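Local coordinates for protein desulfoferrodoxin (Rbo) (PDB 1Y07) that probably reduces superoxide to hydrogen peroxide at a mononuclear iron centre held by four histidines and one cysteine, as a class III superoxide reductase, at residues L5-Q10 against E114-C119; G15-M20 against S26-G31; E48-V53 against P74-A79; V68-T73 against N120-W125. All coordinates share one frame; numbering follows the deposited sequence.

Contact 1: residues L5-Q10 against E114-C119. With FE (Fe (III) ion), chain H.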
loop_
_atom_site.group_PDB
_atom_site.type_symbol
_atom_site.label_atom_id
_atom_site.label_comp_id
_atom_site.label_asym_id
_atom_site.label_seq_id
_atom_site.Cartn_x
_atom_site.Cartn_y
_atom_site.Cartn_z
ATOM N N LEU B 5 10.489 -2.594 -0.968
ATOM C CA LEU B 5 9.448 -2.144 -1.887
ATOM C C LEU B 5 9.953 -2.054 -3.332
ATOM O O LEU B 5 11.046 -1.550 -3.588
ATOM C CB LEU B 5 8.931 -0.779 -1.454
ATOM C CG LEU B 5 8.035 -0.788 -0.239
ATOM C CD1 LEU B 5 7.615 0.592 0.063
ATOM C CD2 LEU B 5 6.811 -1.657 -0.463
ATOM N N SER B 6 9.162 -2.581 -4.264
ATOM C CA SER B 6 9.385 -2.385 -5.667
ATOM C C SER B 6 8.115 -1.848 -6.294
ATOM O O SER B 6 7.019 -2.036 -5.746
ATOM C CB SER B 6 9.755 -3.708 -6.360
ATOM O OG SER B 6 8.960 -4.799 -5.873
ATOM N N PHE B 7 8.294 -1.191 -7.445
ATOM C CA PHE B 7 7.231 -0.506 -8.155
ATOM C C PHE B 7 7.273 -0.881 -9.597
ATOM O O PHE B 7 8.338 -0.882 -10.204
ATOM C CB PHE B 7 7.400 1.006 -7.980
ATOM C CG PHE B 7 7.490 1.425 -6.534
ATOM C CD1 PHE B 7 8.732 1.595 -5.903
ATOM C CD2 PHE B 7 6.332 1.625 -5.792
ATOM C CE1 PHE B 7 8.791 1.969 -4.536
ATOM C CE2 PHE B 7 6.402 1.988 -4.445
ATOM C CZ PHE B 7 7.637 2.159 -3.837
ATOM N N PHE B 8 6.113 -1.199 -10.132
ATOM C CA PHE B 8 5.946 -1.633 -11.518
ATOM C C PHE B 8 4.819 -0.758 -12.091
ATOM O O PHE B 8 3.697 -0.819 -11.598
ATOM C CB PHE B 8 5.543 -3.105 -11.563
ATOM C CG PHE B 8 6.479 -4.005 -10.793
ATOM C CD1 PHE B 8 6.414 -4.083 -9.428
ATOM C CD2 PHE B 8 7.429 -4.761 -11.453
ATOM C CE1 PHE B 8 7.281 -4.900 -8.718
ATOM C CE2 PHE B 8 8.303 -5.565 -10.743
ATOM C CZ PHE B 8 8.213 -5.629 -9.355
ATOM N N LEU B 9 5.111 0.002 -13.141
ATOM C CA LEU B 9 4.196 1.035 -13.618
ATOM C C LEU B 9 3.828 0.841 -15.082
ATOM O O LEU B 9 4.702 0.734 -15.931
ATOM C CB LEU B 9 4.819 2.416 -13.420
ATOM C CG LEU B 9 5.630 2.675 -12.130
ATOM C CD1 LEU B 9 6.289 4.005 -12.232
ATOM C CD2 LEU B 9 4.786 2.670 -10.912
ATOM N N GLN B 10 2.522 0.828 -15.371
ATOM C CA GLN B 10 1.997 0.754 -16.758
ATOM C C GLN B 10 2.296 2.014 -17.547
ATOM O O GLN B 10 2.531 3.052 -16.919
ATOM C CB GLN B 10 0.482 0.603 -16.750
ATOM C CG GLN B 10 0.014 -0.808 -16.637
ATOM C CD GLN B 10 -1.376 -1.003 -17.206
ATOM O OE1 GLN B 10 -2.354 -0.710 -16.529
ATOM N NE2 GLN B 10 -1.468 -1.514 -18.445
ATOM N N GLU B 114 10.900 5.086 5.468
ATOM C CA GLU B 114 11.335 5.573 4.155
ATOM C C GLU B 114 10.155 6.094 3.357
ATOM O O GLU B 114 9.051 5.602 3.481
ATOM C CB GLU B 114 12.040 4.460 3.365
ATOM C CG GLU B 114 12.740 4.916 2.088
ATOM C CD GLU B 114 13.784 3.904 1.578
ATOM O OE1 GLU B 114 14.760 4.311 0.889
ATOM O OE2 GLU B 114 13.643 2.702 1.877
ATOM N N ALA B 115 10.410 7.104 2.550
ATOM C CA ALA B 115 9.418 7.658 1.649
ATOM C C ALA B 115 9.894 7.498 0.226
ATOM O O ALA B 115 11.094 7.556 -0.012
ATOM C CB ALA B 115 9.159 9.117 1.956
ATOM N N TYR B 116 8.942 7.349 -0.701
ATOM C CA TYR B 116 9.164 7.132 -2.136
ATOM C C TYR B 116 8.181 8.013 -2.881
ATOM O O TYR B 116 7.076 8.129 -2.454
ATOM C CB TYR B 116 8.955 5.667 -2.554
ATOM C CG TYR B 116 9.663 4.658 -1.675
ATOM C CD1 TYR B 116 9.133 4.315 -0.444
ATOM C CD2 TYR B 116 10.881 4.085 -2.060
ATOM C CE1 TYR B 116 9.761 3.397 0.389
ATOM C CE2 TYR B 116 11.509 3.150 -1.236
ATOM C CZ TYR B 116 10.940 2.836 0.000
ATOM O OH TYR B 116 11.532 1.955 0.896
ATOM N N GLU B 117 8.622 8.677 -3.954
ATOM C CA GLU B 117 7.730 9.522 -4.791
ATOM C C GLU B 117 7.937 9.166 -6.238
ATOM O O GLU B 117 9.054 8.845 -6.638
ATOM C CB GLU B 117 7.948 11.020 -4.558
ATOM C CG GLU B 117 9.279 11.559 -5.043
ATOM C CD GLU B 117 9.325 11.972 -6.520
ATOM O OE1 GLU B 117 10.397 12.422 -6.986
ATOM O OE2 GLU B 117 8.346 11.826 -7.246
ATOM N N PHE B 118 6.871 9.189 -7.024
ATOM C CA PHE B 118 6.941 8.971 -8.463
ATOM C C PHE B 118 6.628 10.240 -9.258
ATOM O O PHE B 118 5.534 10.794 -9.138
ATOM C CB PHE B 118 5.930 7.874 -8.882
ATOM C CG PHE B 118 5.916 7.606 -10.388
ATOM C CD1 PHE B 118 7.017 7.063 -11.017
ATOM C CD2 PHE B 118 4.798 7.900 -11.156
ATOM C CE1 PHE B 118 7.011 6.844 -12.381
ATOM C CE2 PHE B 118 4.796 7.663 -12.536
ATOM C CZ PHE B 118 5.885 7.145 -13.133
ATOM N N CYS B 119 7.589 10.656 -10.084
ATOM C CA CYS B 119 7.366 11.725 -11.054
ATOM C C CYS B 119 7.041 11.101 -12.424
ATOM O O CYS B 119 7.659 10.141 -12.855
ATOM C CB CYS B 119 8.587 12.620 -11.131
ATOM S SG CYS B 119 8.623 13.661 -12.623
HETATM FE FE FE H . 9.988 15.311 -12.605
HETATM O O HOH W 1 12.048 -0.493 0.558
#
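The hydroxyl of Tyr116, whose ring packs on Leu5 and Phe7, has two polar neighbours. A water lies 2.5 Å from Tyr116 OH and accepts the backbone N-H of Leu5 (Leu5 N to the water oxygen, 3.0 Å), so it bridges the two strands. The second neighbour is Glu114 OE2, modelled so close to the hydroxyl that the exact length is doubtful. The rest of the contact is apolar. Leu5 CD1 approaches Tyr116 CE1 obliquely at 3.5 Å. Phe7 sets CZ over one face of the Tyr116 ring, 3.9 Å from Tyr116 CG; the planes are inclined at 53° and the centroids of the Phe7 and Tyr116 rings are 5.5 Å apart, neither stacked nor T-shaped. Alternate residues of strand 5-9 thus meet alternate residues of strand 112-119, the pattern of two sheets packed face to face: the N-terminal hairpin on the four-stranded sheet of the desulfoferrodoxin domain. The strand axes lie 10.3 Å apart and run nearly parallel, at 9°. Farther along, Leu9 CD1 sits over one face of Phe118, though too closely for the spacing to be trusted. Phe118 also meets Trp80, as does Phe7. One residue beyond Phe118, on the strand's other side, Cys119 SG binds iron at 2.1 Å.

Contact 2: residues G15-M20 against S26-G31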
loop_
_atom_site.group_PDB
_atom_site.type_symbol
_atom_site.label_atom_id
_atom_site.label_comp_id
_atom_site.label_asym_id
_atom_site.label_seq_id
_atom_site.Cartn_x
_atom_site.Cartn_y
_atom_site.Cartn_z
ATOM N N GLY B 15 -2.277 3.218 -13.677
ATOM C CA GLY B 15 -2.197 2.246 -12.603
ATOM C C GLY B 15 -0.824 1.581 -12.517
ATOM O O GLY B 15 0.112 1.855 -13.295
ATOM N N PHE B 16 -0.684 0.697 -11.539
ATOM C CA PHE B 16 0.614 0.182 -11.209
ATOM C C PHE B 16 0.508 -0.910 -10.168
ATOM O O PHE B 16 -0.570 -1.218 -9.648
ATOM C CB PHE B 16 1.520 1.313 -10.664
ATOM C CG PHE B 16 0.876 2.133 -9.596
ATOM C CD1 PHE B 16 1.266 2.030 -8.303
ATOM C CD2 PHE B 16 -0.129 3.060 -9.915
ATOM C CE1 PHE B 16 0.678 2.822 -7.334
ATOM C CE2 PHE B 16 -0.726 3.827 -8.929
ATOM C CZ PHE B 16 -0.320 3.699 -7.648
ATOM N N PHE B 17 1.658 -1.489 -9.873
ATOM C CA PHE B 17 1.783 -2.506 -8.859
ATOM C C PHE B 17 2.862 -2.167 -7.881
ATOM O O PHE B 17 3.895 -1.619 -8.239
ATOM C CB PHE B 17 2.091 -3.869 -9.485
ATOM C CG PHE B 17 1.118 -4.247 -10.586
ATOM C CD1 PHE B 17 1.193 -3.613 -11.843
ATOM C CD2 PHE B 17 0.152 -5.224 -10.372
ATOM C CE1 PHE B 17 0.327 -3.972 -12.847
ATOM C CE2 PHE B 17 -0.727 -5.584 -11.391
ATOM C CZ PHE B 17 -0.659 -4.933 -12.593
ATOM N N LEU B 18 2.594 -2.507 -6.634
ATOM C CA LEU B 18 3.555 -2.378 -5.529
ATOM C C LEU B 18 3.932 -3.789 -5.103
ATOM O O LEU B 18 3.072 -4.584 -4.782
ATOM C CB LEU B 18 2.868 -1.593 -4.368
ATOM C CG LEU B 18 3.500 -1.287 -3.010
ATOM C CD1 LEU B 18 2.813 -0.042 -2.514
ATOM C CD2 LEU B 18 3.317 -2.393 -1.960
ATOM N N GLY B 19 5.215 -4.121 -5.157
ATOM C CA GLY B 19 5.716 -5.386 -4.669
ATOM C C GLY B 19 6.412 -5.285 -3.321
ATOM O O GLY B 19 7.134 -4.331 -3.036
ATOM N N MET B 20 6.110 -6.236 -2.449
ATOM C CA MET B 20 6.783 -6.329 -1.156
ATOM C C MET B 20 7.644 -7.603 -1.161
ATOM O O MET B 20 7.120 -8.722 -1.314
ATOM C CB MET B 20 5.791 -6.294 0.010
ATOM C CG MET B 20 6.503 -6.409 1.395
ATOM S SD MET B 20 7.711 -5.063 1.870
ATOM C CE MET B 20 6.598 -3.682 2.322
ATOM N N SER B 26 11.877 -9.837 -10.843
ATOM C CA SER B 26 10.436 -10.063 -10.965
ATOM C C SER B 26 9.877 -9.121 -12.032
ATOM O O SER B 26 10.444 -8.039 -12.256
ATOM C CB SER B 26 9.738 -9.750 -9.622
ATOM O OG SER B 26 10.043 -10.727 -8.643
ATOM N N SER B 27 8.754 -9.518 -12.616
ATOM C CA SER B 27 8.041 -8.709 -13.580
ATOM C C SER B 27 6.517 -8.973 -13.584
ATOM O O SER B 27 6.021 -9.929 -12.970
ATOM C CB SER B 27 8.640 -8.980 -14.970
ATOM O OG SER B 27 8.416 -10.314 -15.321
ATOM N N VAL B 28 5.792 -8.055 -14.203
ATOM C CA VAL B 28 4.341 -8.112 -14.311
ATOM C C VAL B 28 3.969 -8.004 -15.755
ATOM O O VAL B 28 4.402 -7.068 -16.469
ATOM C CB VAL B 28 3.667 -6.934 -13.593
ATOM C CG1 VAL B 28 2.172 -7.136 -13.540
ATOM C CG2 VAL B 28 4.251 -6.766 -12.210
ATOM N N ALA B 29 3.183 -8.967 -16.213
ATOM C CA ALA B 29 2.686 -8.960 -17.579
ATOM C C ALA B 29 1.301 -8.344 -17.496
ATOM O O ALA B 29 0.466 -8.809 -16.746
ATOM C CB ALA B 29 2.603 -10.356 -18.092
ATOM N N CYS B 30 1.059 -7.278 -18.223
ATOM C CA CYS B 30 -0.178 -6.539 -17.997
ATOM C C CYS B 30 -0.542 -5.789 -19.297
ATOM O O CYS B 30 0.015 -4.739 -19.618
ATOM C CB CYS B 30 0.002 -5.719 -16.671
ATOM S SG CYS B 30 -0.277 -3.968 -16.607
ATOM N N GLY B 31 -1.447 -6.403 -20.070
ATOM C CA GLY B 31 -1.653 -6.087 -21.486
ATOM C C GLY B 31 -0.567 -6.874 -22.210
ATOM O O GLY B 31 -0.195 -7.970 -21.749
#
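Segments 15-20 and 26-31 approach as two strands that share no direct backbone bond: the nearest alpha carbons, Phe17 CA and Val28 CA, are 8.2 Å apart, and the chains run in roughly opposite senses. Each belongs to a different two-stranded antiparallel sheet, 16-20 with 5-9 and 27-29 with 34-36. Side chains therefore carry the contact, and the Phe17 ring is at its centre. Val28 CG1 stands 3.6 Å above the plane of that ring, over its middle, and lies 14° off the ring normal as seen from the centroid, a clear CH-pi contact. Phe17 CZ and CE1 are each 3.7 Å from Val28 CG1. This methyl is the branch placed anti to the backbone nitrogen of Val28 (chi1 -171°), which drops it onto the face. The sulfur of Cys30 comes instead to the ring edge: SG is 3.8 Å from Phe17 CE1 and close to the ring plane, in a sulfur-aromatic contact. Together these segments form part of the N-terminal domain of class III superoxide reductases, which, unlike that of the two-iron enzymes, carries no desulforedoxin-type iron centre. The three residues are buried, and Leu35 of strand 34-36 also touches Phe17 and Cys30. Residues 16-19 and 27-29 pair in antiparallel ladders with the second subunit, so the sheets continue across the dimer interface. Ser26 OG is hydrogen-bonded both to Pro23 O and to Gly31 N of the second subunit.

Contact 3: residues E48-V53 against P74-A79. With FE (Fe (III) ion), chain H.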
loop_
_atom_site.group_PDB
_atom_site.type_symbol
_atom_site.label_atom_id
_atom_site.label_comp_id
_atom_site.label_asym_id
_atom_site.label_seq_id
_atom_site.Cartn_x
_atom_site.Cartn_y
_atom_site.Cartn_z
ATOM N N GLU B 48 17.454 17.645 -6.221
ATOM C CA GLU B 48 16.809 18.792 -5.564
ATOM C C GLU B 48 15.276 18.822 -5.724
ATOM O O GLU B 48 14.563 19.155 -4.781
ATOM C CB GLU B 48 17.389 20.122 -6.075
ATOM C CG GLU B 48 18.727 20.488 -5.447
ATOM C CD GLU B 48 19.210 21.884 -5.817
ATOM O OE1 GLU B 48 18.372 22.786 -6.101
ATOM O OE2 GLU B 48 20.448 22.084 -5.819
ATOM N N LYS B 49 14.795 18.522 -6.932
ATOM C CA LYS B 49 13.376 18.593 -7.222
ATOM C C LYS B 49 12.692 17.227 -7.008
ATOM O O LYS B 49 11.471 17.151 -7.111
ATOM C CB LYS B 49 13.130 19.086 -8.659
ATOM C CG LYS B 49 13.226 20.624 -8.838
ATOM C CD LYS B 49 13.874 21.010 -10.175
ATOM C CE LYS B 49 12.954 21.841 -11.072
ATOM N NZ LYS B 49 12.992 23.309 -10.802
ATOM N N HIS B 50 13.448 16.166 -6.691
ATOM C CA HIS B 50 12.844 14.810 -6.666
ATOM C C HIS B 50 12.991 13.982 -5.394
ATOM O O HIS B 50 12.117 13.145 -5.145
ATOM C CB HIS B 50 13.271 13.945 -7.884
ATOM C CG HIS B 50 12.700 14.420 -9.190
ATOM N ND1 HIS B 50 13.366 15.320 -10.009
ATOM C CD2 HIS B 50 11.509 14.161 -9.791
ATOM C CE1 HIS B 50 12.601 15.588 -11.057
ATOM N NE2 HIS B 50 11.441 14.940 -10.919
ATOM N N ILE B 51 14.040 14.187 -4.586
ATOM C CA ILE B 51 14.151 13.439 -3.322
ATOM C C ILE B 51 13.111 13.898 -2.281
ATOM O O ILE B 51 13.094 15.075 -1.928
ATOM C CB ILE B 51 15.575 13.516 -2.729
ATOM C CG1 ILE B 51 16.537 12.764 -3.642
ATOM C CG2 ILE B 51 15.597 12.985 -1.285
ATOM C CD1 ILE B 51 17.870 12.715 -3.129
ATOM N N PRO B 52 12.298 12.974 -1.754
ATOM C CA PRO B 52 11.293 13.303 -0.748
ATOM C C PRO B 52 11.945 13.728 0.572
ATOM O O PRO B 52 12.922 13.103 1.026
ATOM C CB PRO B 52 10.450 11.999 -0.610
ATOM C CG PRO B 52 11.189 10.968 -1.229
ATOM C CD PRO B 52 12.278 11.541 -2.072
ATOM N N VAL B 53 11.452 14.844 1.114
ATOM C CA VAL B 53 11.815 15.326 2.422
ATOM C C VAL B 53 10.723 14.920 3.388
ATOM O O VAL B 53 9.564 15.225 3.154
ATOM C CB VAL B 53 11.999 16.897 2.418
ATOM C CG1 VAL B 53 12.061 17.482 3.839
ATOM C CG2 VAL B 53 13.239 17.298 1.615
ATOM N N PRO B 74 -0.014 19.495 -15.551
ATOM C CA PRO B 74 -0.524 18.298 -16.244
ATOM C C PRO B 74 0.550 17.517 -17.021
ATOM O O PRO B 74 0.418 16.310 -17.185
ATOM C CB PRO B 74 -1.585 18.866 -17.200
ATOM C CG PRO B 74 -1.941 20.210 -16.626
ATOM C CD PRO B 74 -0.655 20.734 -16.041
ATOM N N GLU B 75 1.602 18.187 -17.476
ATOM C CA GLU B 75 2.632 17.537 -18.314
ATOM C C GLU B 75 3.792 16.970 -17.474
ATOM O O GLU B 75 4.495 16.040 -17.897
ATOM C CB GLU B 75 3.173 18.522 -19.362
ATOM C CG GLU B 75 2.103 19.258 -20.176
ATOM C CD GLU B 75 1.498 20.475 -19.463
ATOM O OE1 GLU B 75 2.235 21.423 -19.119
ATOM O OE2 GLU B 75 0.268 20.495 -19.251
ATOM N N HIS B 76 3.969 17.552 -16.293
ATOM C CA HIS B 76 5.040 17.232 -15.371
ATOM C C HIS B 76 4.584 17.388 -13.921
ATOM O O HIS B 76 4.364 18.502 -13.432
ATOM C CB HIS B 76 6.218 18.134 -15.649
ATOM C CG HIS B 76 7.477 17.703 -14.990
ATOM N ND1 HIS B 76 8.544 18.555 -14.815
ATOM C CD2 HIS B 76 7.853 16.509 -14.466
ATOM C CE1 HIS B 76 9.529 17.905 -14.224
ATOM N NE2 HIS B 76 9.133 16.663 -13.992
ATOM N N TYR B 77 4.430 16.259 -13.233
ATOM C CA TYR B 77 3.823 16.247 -11.896
ATOM C C TYR B 77 4.328 15.084 -11.037
ATOM O O TYR B 77 4.816 14.071 -11.565
ATOM C CB TYR B 77 2.298 16.154 -12.035
ATOM C CG TYR B 77 1.823 14.967 -12.835
ATOM C CD1 TYR B 77 1.546 13.769 -12.206
ATOM C CD2 TYR B 77 1.676 15.024 -14.219
ATOM C CE1 TYR B 77 1.132 12.646 -12.930
ATOM C CE2 TYR B 77 1.264 13.899 -14.959
ATOM C CZ TYR B 77 0.988 12.712 -14.299
ATOM O OH TYR B 77 0.559 11.577 -14.965
ATOM N N ILE B 78 4.190 15.230 -9.720
ATOM C CA ILE B 78 4.354 14.089 -8.786
ATOM C C ILE B 78 3.022 13.365 -8.670
ATOM O O ILE B 78 2.010 13.924 -8.235
ATOM C CB ILE B 78 4.816 14.553 -7.392
ATOM C CG1 ILE B 78 6.087 15.416 -7.480
ATOM C CG2 ILE B 78 5.034 13.341 -6.508
ATOM C CD1 ILE B 78 7.185 14.806 -8.354
ATOM N N ALA B 79 3.034 12.090 -9.009
ATOM C CA ALA B 79 1.818 11.284 -9.094
ATOM C C ALA B 79 1.369 10.789 -7.743
ATOM O O ALA B 79 0.184 10.832 -7.420
ATOM C CB ALA B 79 2.056 10.134 -9.973
HETATM FE FE FE H . 9.988 15.311 -12.605
#
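Coordination dominates: His50 and His76 meet across one iron. His50 NE2 binds it at 2.3 Å and His76 NE2 at 2.1 Å, and the N-Fe-N angle is about 149°, so the two are roughly trans. Their NE2 atoms are accordingly 4.2 Å apart, with His76 NE2 near the plane of the His50 ring and at its edge. The two rings are seated differently. His76 holds the metal symmetrically between its two ring carbons, whereas His50 leans, its CE1 at 3.0 Å and its CD2 at 3.4 Å from the iron. His70, His122 and Cys119 complete the site.

A hydrogen bond and a stack hold the His50 ring; backbone hydrogen bonds hold the loop that carries His76. His50 ND1 is hydrogen-bonded to Ala46 O, while the His50 ring stacks on Trp125. On the other side, His76 O takes a hydrogen bond from Thr73 OG1, and Tyr77 N donates to Asn120 OD1, which ties the start of strand 78-85 to the loop after strand 112-119.

With ND1 engaged by a carbonyl, His50 is left to offer NE2 to the metal, and the trans pair forms one diagonal of a square-pyramidal iron site, the four-histidine base characteristic of superoxide reductases.

Contact 4: residues V68-T73 against N120-W125. With FE (Fe (III) ion), chain H.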
loop_
_atom_site.group_PDB
_atom_site.type_symbol
_atom_site.label_atom_id
_atom_site.label_comp_id
_atom_site.label_asym_id
_atom_site.label_seq_id
_atom_site.Cartn_x
_atom_site.Cartn_y
_atom_site.Cartn_z
ATOM N N VAL B 68 13.490 21.926 -2.404
ATOM C CA VAL B 68 12.601 22.925 -2.996
ATOM C C VAL B 68 11.516 22.261 -3.939
ATOM O O VAL B 68 11.744 21.200 -4.513
ATOM C CB VAL B 68 13.393 24.009 -3.702
ATOM C CG1 VAL B 68 14.304 24.807 -2.685
ATOM C CG2 VAL B 68 14.210 23.426 -4.862
ATOM N N ALA B 69 10.367 22.918 -4.127
ATOM C CA ALA B 69 9.202 22.315 -4.790
ATOM C C ALA B 69 9.348 21.873 -6.268
ATOM O O ALA B 69 9.745 22.639 -7.148
ATOM C CB ALA B 69 7.964 23.221 -4.639
ATOM N N HIS B 70 8.935 20.629 -6.513
ATOM C CA HIS B 70 8.777 20.056 -7.843
ATOM C C HIS B 70 7.524 20.589 -8.518
ATOM O O HIS B 70 6.528 20.855 -7.852
ATOM C CB HIS B 70 8.637 18.528 -7.719
ATOM C CG HIS B 70 8.655 17.798 -9.031
ATOM N ND1 HIS B 70 7.587 17.788 -9.907
ATOM C CD2 HIS B 70 9.623 17.050 -9.612
ATOM C CE1 HIS B 70 7.894 17.060 -10.963
ATOM N NE2 HIS B 70 9.120 16.593 -10.803
ATOM N N PRO B 71 7.558 20.703 -9.841
ATOM C CA PRO B 71 6.375 21.009 -10.647
ATOM C C PRO B 71 5.155 20.125 -10.370
ATOM O O PRO B 71 5.273 18.930 -10.211
ATOM C CB PRO B 71 6.863 20.787 -12.078
ATOM C CG PRO B 71 8.286 21.110 -12.022
ATOM C CD PRO B 71 8.769 20.623 -10.687
ATOM N N MET B 72 4.001 20.765 -10.327
ATOM C CA MET B 72 2.732 20.095 -10.322
ATOM C C MET B 72 1.853 20.688 -11.442
ATOM O O MET B 72 0.968 21.549 -11.195
ATOM C CB MET B 72 2.090 20.245 -8.942
ATOM C CG MET B 72 2.861 19.597 -7.807
ATOM S SD MET B 72 2.832 17.814 -7.899
ATOM C CE MET B 72 1.212 17.472 -7.482
ATOM N N THR B 73 2.146 20.249 -12.669
ATOM C CA THR B 73 1.407 20.613 -13.889
ATOM C C THR B 73 0.933 19.368 -14.621
ATOM O O THR B 73 1.466 18.291 -14.396
ATOM C CB THR B 73 2.319 21.391 -14.868
ATOM O OG1 THR B 73 3.264 20.494 -15.474
ATOM C CG2 THR B 73 3.166 22.426 -14.149
ATOM N N ASN B 120 6.055 11.642 -13.114
ATOM C CA ASN B 120 5.574 11.012 -14.335
ATOM C C ASN B 120 6.634 11.053 -15.428
ATOM O O ASN B 120 6.667 10.187 -16.306
ATOM C CB ASN B 120 4.270 11.666 -14.798
ATOM C CG ASN B 120 4.501 12.912 -15.603
ATOM O OD1 ASN B 120 5.002 13.927 -15.090
ATOM N ND2 ASN B 120 4.105 12.861 -16.865
ATOM N N LEU B 121 7.526 12.027 -15.330
ATOM C CA LEU B 121 8.627 12.152 -16.286
ATOM C C LEU B 121 9.971 11.604 -15.785
ATOM O O LEU B 121 10.771 11.172 -16.597
ATOM C CB LEU B 121 8.802 13.622 -16.709
ATOM C CG LEU B 121 7.616 14.286 -17.426
ATOM C CD1 LEU B 121 8.044 15.592 -18.020
ATOM C CD2 LEU B 121 6.992 13.378 -18.524
ATOM N N HIS B 122 10.237 11.639 -14.484
ATOM C CA HIS B 122 11.564 11.287 -13.942
ATOM C C HIS B 122 11.592 9.982 -13.101
ATOM O O HIS B 122 12.653 9.566 -12.604
ATOM C CB HIS B 122 12.140 12.444 -13.102
ATOM C CG HIS B 122 12.420 13.691 -13.881
ATOM N ND1 HIS B 122 11.523 14.738 -13.973
ATOM C CD2 HIS B 122 13.506 14.064 -14.601
ATOM C CE1 HIS B 122 12.046 15.698 -14.718
ATOM N NE2 HIS B 122 13.245 15.316 -15.109
ATOM N N GLY B 123 10.452 9.321 -12.938
ATOM C CA GLY B 123 10.430 8.049 -12.223
ATOM C C GLY B 123 10.447 8.113 -10.688
ATOM O O GLY B 123 10.106 9.138 -10.087
ATOM N N VAL B 124 10.847 7.015 -10.043
ATOM C CA VAL B 124 10.766 6.955 -8.588
ATOM C C VAL B 124 12.052 7.414 -7.911
ATOM O O VAL B 124 13.153 7.116 -8.395
ATOM C CB VAL B 124 10.445 5.530 -8.078
ATOM C CG1 VAL B 124 10.278 5.534 -6.550
ATOM C CG2 VAL B 124 9.226 4.961 -8.802
ATOM N N TRP B 125 11.877 8.088 -6.773
ATOM C CA TRP B 125 12.932 8.583 -5.887
ATOM C C TRP B 125 12.633 8.316 -4.399
ATOM O O TRP B 125 11.490 8.474 -3.920
ATOM C CB TRP B 125 13.138 10.103 -6.085
ATOM C CG TRP B 125 13.501 10.456 -7.495
ATOM C CD1 TRP B 125 12.666 10.496 -8.582
ATOM C CD2 TRP B 125 14.804 10.746 -7.984
ATOM N NE1 TRP B 125 13.372 10.815 -9.716
ATOM C CE2 TRP B 125 14.695 10.973 -9.380
ATOM C CE3 TRP B 125 16.048 10.859 -7.382
ATOM C CZ2 TRP B 125 15.790 11.322 -10.171
ATOM C CZ3 TRP B 125 17.144 11.187 -8.161
ATOM C CH2 TRP B 125 17.011 11.413 -9.548
HETATM FE FE FE H . 9.988 15.311 -12.605
#
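His70 leaves the loop 68-73 through CB with CG anti to the backbone nitrogen (chi1 -172°), which carries the ring toward His122 and the iron between them. Beyond CG, one ring face is flanked by Pro71 CD, 3.1 Å above the plane and toward the rim. ND1 donates to Pro71 O at 2.6 Å, with an N-H...O angle of 156°; the acceptor lies in the ring plane and uses a lone pair in its carbonyl plane, so the bond fixes the ring's rotation. CE1 and CD2, on the two sides of NE2, lie 3.2 and 3.5 Å from the iron, so the ring leans slightly, and at the tip NE2 binds the metal at 2.4 Å. Across the iron, His122 ND1 binds at 2.1 Å, and the N-Fe-N angle of about 153° puts His70 NE2 and His122 ND1 nearly trans, 4.4 Å apart. His122 stands on a classic beta bulge, where it and Gly123 both face Cys119. Its carbonyl accepts Trp125 NE1 from above the carbonyl plane, a long bond at 3.2 Å.

His122 coordinates through ND1, whereas His50, His70 and His76 use NE2. These four nitrogens form the base of a square pyramid with Cys119 SG at its apex; in this family superoxide is thought to bind opposite the thiolate.

From the N terminus, strand 5-9 opens the long loop that contact 1 closes at 114-119, joining the N-terminal domain to the desulfoferrodoxin domain. Contact 2 is nested within it, closing a short loop between residues 15-20 and 26-31; its strand 16-20 pairs with 5-9. Contact 3, also nested in contact 1, follows contact 2 in series and links the short helix and strand around residue 50 to the start of strand 78-85. Contact 4 begins inside contact 3's loop and ends beyond contact 1, so it crosses both. Contacts 1, 3 and 4 converge on the same iron, whereas contact 2 stays apart from it, at the dimer interface.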